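Local coordinates for FEZ-1 protein (Fluoribacter gormanii, PDB 5WCK) that probably hydrolyses beta-lactam antibiotics as a monomeric, zinc-dependent metallo-beta-lactamase of subclass B3, at residues I66-H71 with K90-D95. The protein carries 2 engineered substitutions. Residues are numbered along the deposited sequence; the frame is centred on the assembly and turned at random.
With ZN (zinc ion), chain D.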
loop_
_atom_site.group_PDB
_atom_site.type_symbol
_atom_site.label_atom_id
_atom_site.label_comp_id
_atom_site.label_asym_id
_atom_site.label_seq_id
_atom_site.Cartn_x
_atom_site.Cartn_y
_atom_site.Cartn_z
ATOM N N ILE A 66 15.074 0.205 3.142
ATOM C CA ILE A 66 13.870 -0.143 3.912
ATOM C C ILE A 66 12.811 -0.599 2.914
ATOM O O ILE A 66 12.625 0.056 1.881
ATOM C CB ILE A 66 13.342 1.045 4.756
ATOM C CG1 ILE A 66 14.380 1.517 5.787
ATOM C CG2 ILE A 66 12.048 0.669 5.443
ATOM C CD1 ILE A 66 13.952 2.744 6.579
ATOM N N LEU A 67 12.149 -1.714 3.245
ATOM C CA LEU A 67 11.022 -2.249 2.492
ATOM C C LEU A 67 9.787 -2.241 3.388
ATOM O O LEU A 67 9.824 -2.763 4.520
ATOM C CB LEU A 67 11.336 -3.686 2.055
ATOM C CG LEU A 67 10.212 -4.416 1.311
ATOM C CD1 LEU A 67 9.806 -3.727 0.014
ATOM C CD2 LEU A 67 10.613 -5.851 1.029
ATOM N N LEU A 68 8.717 -1.594 2.895
ATOM C CA LEU A 68 7.401 -1.526 3.538
ATOM C C LEU A 68 6.366 -2.099 2.575
ATOM O O LEU A 68 6.642 -2.229 1.379
ATOM C CB LEU A 68 7.038 -0.071 3.855
ATOM C CG LEU A 68 8.094 0.756 4.565
ATOM C CD1 LEU A 68 7.648 2.204 4.662
ATOM C CD2 LEU A 68 8.411 0.176 5.934
ATOM N N ILE A 69 5.192 -2.414 3.126
ATOM C CA ILE A 69 4.060 -2.870 2.364
ATOM C C ILE A 69 2.792 -2.146 2.817
ATOM O O ILE A 69 2.663 -1.689 3.970
ATOM C CB ILE A 69 3.886 -4.392 2.451
ATOM C CG1 ILE A 69 3.720 -4.879 3.891
ATOM C CG2 ILE A 69 5.020 -5.090 1.717
ATOM C CD1 ILE A 69 3.378 -6.354 4.035
ATOM N N SER A 70 1.802 -2.127 1.913
ATOM C CA SER A 70 0.457 -1.651 2.250
ATOM C C SER A 70 -0.271 -2.662 3.148
ATOM O O SER A 70 -0.917 -2.293 4.108
ATOM C CB SER A 70 -0.361 -1.406 1.009
ATOM O OG SER A 70 0.139 -0.280 0.295
ATOM N N HIS A 71 -0.232 -3.931 2.754
ATOM C CA HIS A 71 -0.869 -4.973 3.547
ATOM C C HIS A 71 -0.366 -6.347 3.090
ATOM O O HIS A 71 0.192 -6.480 2.016
ATOM C CB HIS A 71 -2.404 -4.860 3.502
ATOM C CG HIS A 71 -3.059 -5.136 2.194
ATOM N ND1 HIS A 71 -3.490 -4.123 1.332
ATOM C CD2 HIS A 71 -3.418 -6.298 1.611
ATOM C CE1 HIS A 71 -4.094 -4.670 0.293
ATOM N NE2 HIS A 71 -4.076 -6.001 0.439
ATOM N N LYS A 90 15.854 -3.566 4.965
ATOM C CA LYS A 90 15.186 -3.992 6.212
ATOM C C LYS A 90 13.677 -3.983 5.981
ATOM O O LYS A 90 13.160 -2.957 5.601
ATOM C CB LYS A 90 15.544 -3.044 7.344
ATOM C CG LYS A 90 17.027 -3.085 7.625
ATOM C CD LYS A 90 17.359 -2.273 8.793
ATOM C CE LYS A 90 17.517 -0.823 8.451
ATOM N NZ LYS A 90 18.680 -0.340 9.220
ATOM N N TYR A 91 13.045 -5.100 6.309
ATOM C CA TYR A 91 11.598 -5.285 6.081
ATOM C C TYR A 91 10.846 -4.922 7.364
ATOM O O TYR A 91 11.076 -5.518 8.376
ATOM C CB TYR A 91 11.375 -6.760 5.755
ATOM C CG TYR A 91 10.083 -7.121 5.072
ATOM C CD1 TYR A 91 9.251 -6.171 4.525
ATOM C CD2 TYR A 91 9.709 -8.439 4.979
ATOM C CE1 TYR A 91 8.082 -6.529 3.883
ATOM C CE2 TYR A 91 8.551 -8.814 4.333
ATOM C CZ TYR A 91 7.745 -7.858 3.756
ATOM O OH TYR A 91 6.615 -8.266 3.123
ATOM N N MET A 92 9.904 -3.983 7.253
ATOM C CA MET A 92 9.177 -3.521 8.415
ATOM C C MET A 92 7.682 -3.677 8.112
ATOM O O MET A 92 7.201 -3.243 7.053
ATOM C CB MET A 92 9.511 -2.063 8.744
ATOM C CG MET A 92 11.000 -1.784 8.778
ATOM S SD MET A 92 11.329 -0.115 9.390
ATOM C CE MET A 92 13.120 -0.136 9.275
ATOM N N VAL A 93 6.959 -4.275 9.054
ATOM C CA VAL A 93 5.561 -4.711 8.862
ATOM C C VAL A 93 4.772 -4.457 10.156
ATOM O O VAL A 93 5.221 -4.723 11.266
ATOM C CB VAL A 93 5.464 -6.186 8.432
ATOM C CG1 VAL A 93 4.021 -6.632 8.307
ATOM C CG2 VAL A 93 6.210 -6.477 7.151
ATOM N N MET A 94 3.546 -3.931 9.994
ATOM C CA MET A 94 2.581 -3.738 11.071
ATOM C C MET A 94 2.340 -5.078 11.799
ATOM O O MET A 94 2.066 -6.086 11.167
ATOM C CB MET A 94 1.259 -3.234 10.484
ATOM C CG MET A 94 0.219 -2.777 11.504
ATOM S SD MET A 94 0.666 -1.356 12.548
ATOM C CE MET A 94 0.583 -0.052 11.319
ATOM N N ASP A 95 2.421 -5.015 13.134
ATOM C CA ASP A 95 2.290 -6.116 14.082
ATOM C C ASP A 95 1.232 -7.126 13.627
ATOM O O ASP A 95 1.524 -8.328 13.496
ATOM C CB ASP A 95 2.021 -5.554 15.472
ATOM C CG ASP A 95 2.050 -6.574 16.604
ATOM O OD1 ASP A 95 2.631 -7.669 16.407
ATOM O OD2 ASP A 95 1.536 -6.238 17.693
HETATM ZN ZN ZN D . -5.500 -7.272 -0.405
HETATM O O HOH W 1 5.005 -2.085 6.000
HETATM O O HOH W 2 -5.057 -7.267 -2.323
#
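The carbonyl oxygen of Leu67 accepts one straight hydrogen bond, from Met92 N to Leu67 O over 3.0 Å and nearly along the C=O axis (179°). Tyr91 adds two weaker C-H approaches to it: its aromatic CD1 lies 3.5 Å from Leu67 O, with the ring turned edge-on, and its CA makes a CA-H...O contact. The N-H of Leu67 turns to Lys90 O, at 2.8 Å from N to O and nearly straight (173°). Leu67 thus bonds to Lys90 and Met92, the residues flanking its partner Tyr91, which is the parallel pattern. Beyond Leu68 the strands diverge and a water takes over the bridge, accepting from Ile69 N and donating to Met92 O at 2.7 Å.

These are neighbouring parallel strands in a sheet of the αββα metallo-beta-lactamase fold, linked through helices 74-77 and 80-87; helix 95-103 covers the face with Tyr91 and Val93.

On that face the forked end of Leu67 presents a methyl to the Tyr91 ring, CD2 lying 4.1 Å from its centroid in a CH-pi contact; chi1 of 177° swings CG away from the backbone N and carries CD2 over the ring. Val93 CG2 packs on the opposite face, toward the rim, so the ring is held between them, while the branched Ile69 puts CG2 at the edge, 3.8 Å from Tyr91 OH. On the other side of the sheet the long, unbranched Met92 can reach back to lay CE 4.0 Å from Ile66 CD1, whereas Lys90 runs its amine outward.

Past the end of strand 64-68 the chain delivers His71, whose NE2 binds zinc together with His73, His149 and a water, while Gly173 O accepts a hydrogen bond from His71 ND1 and orients the ring.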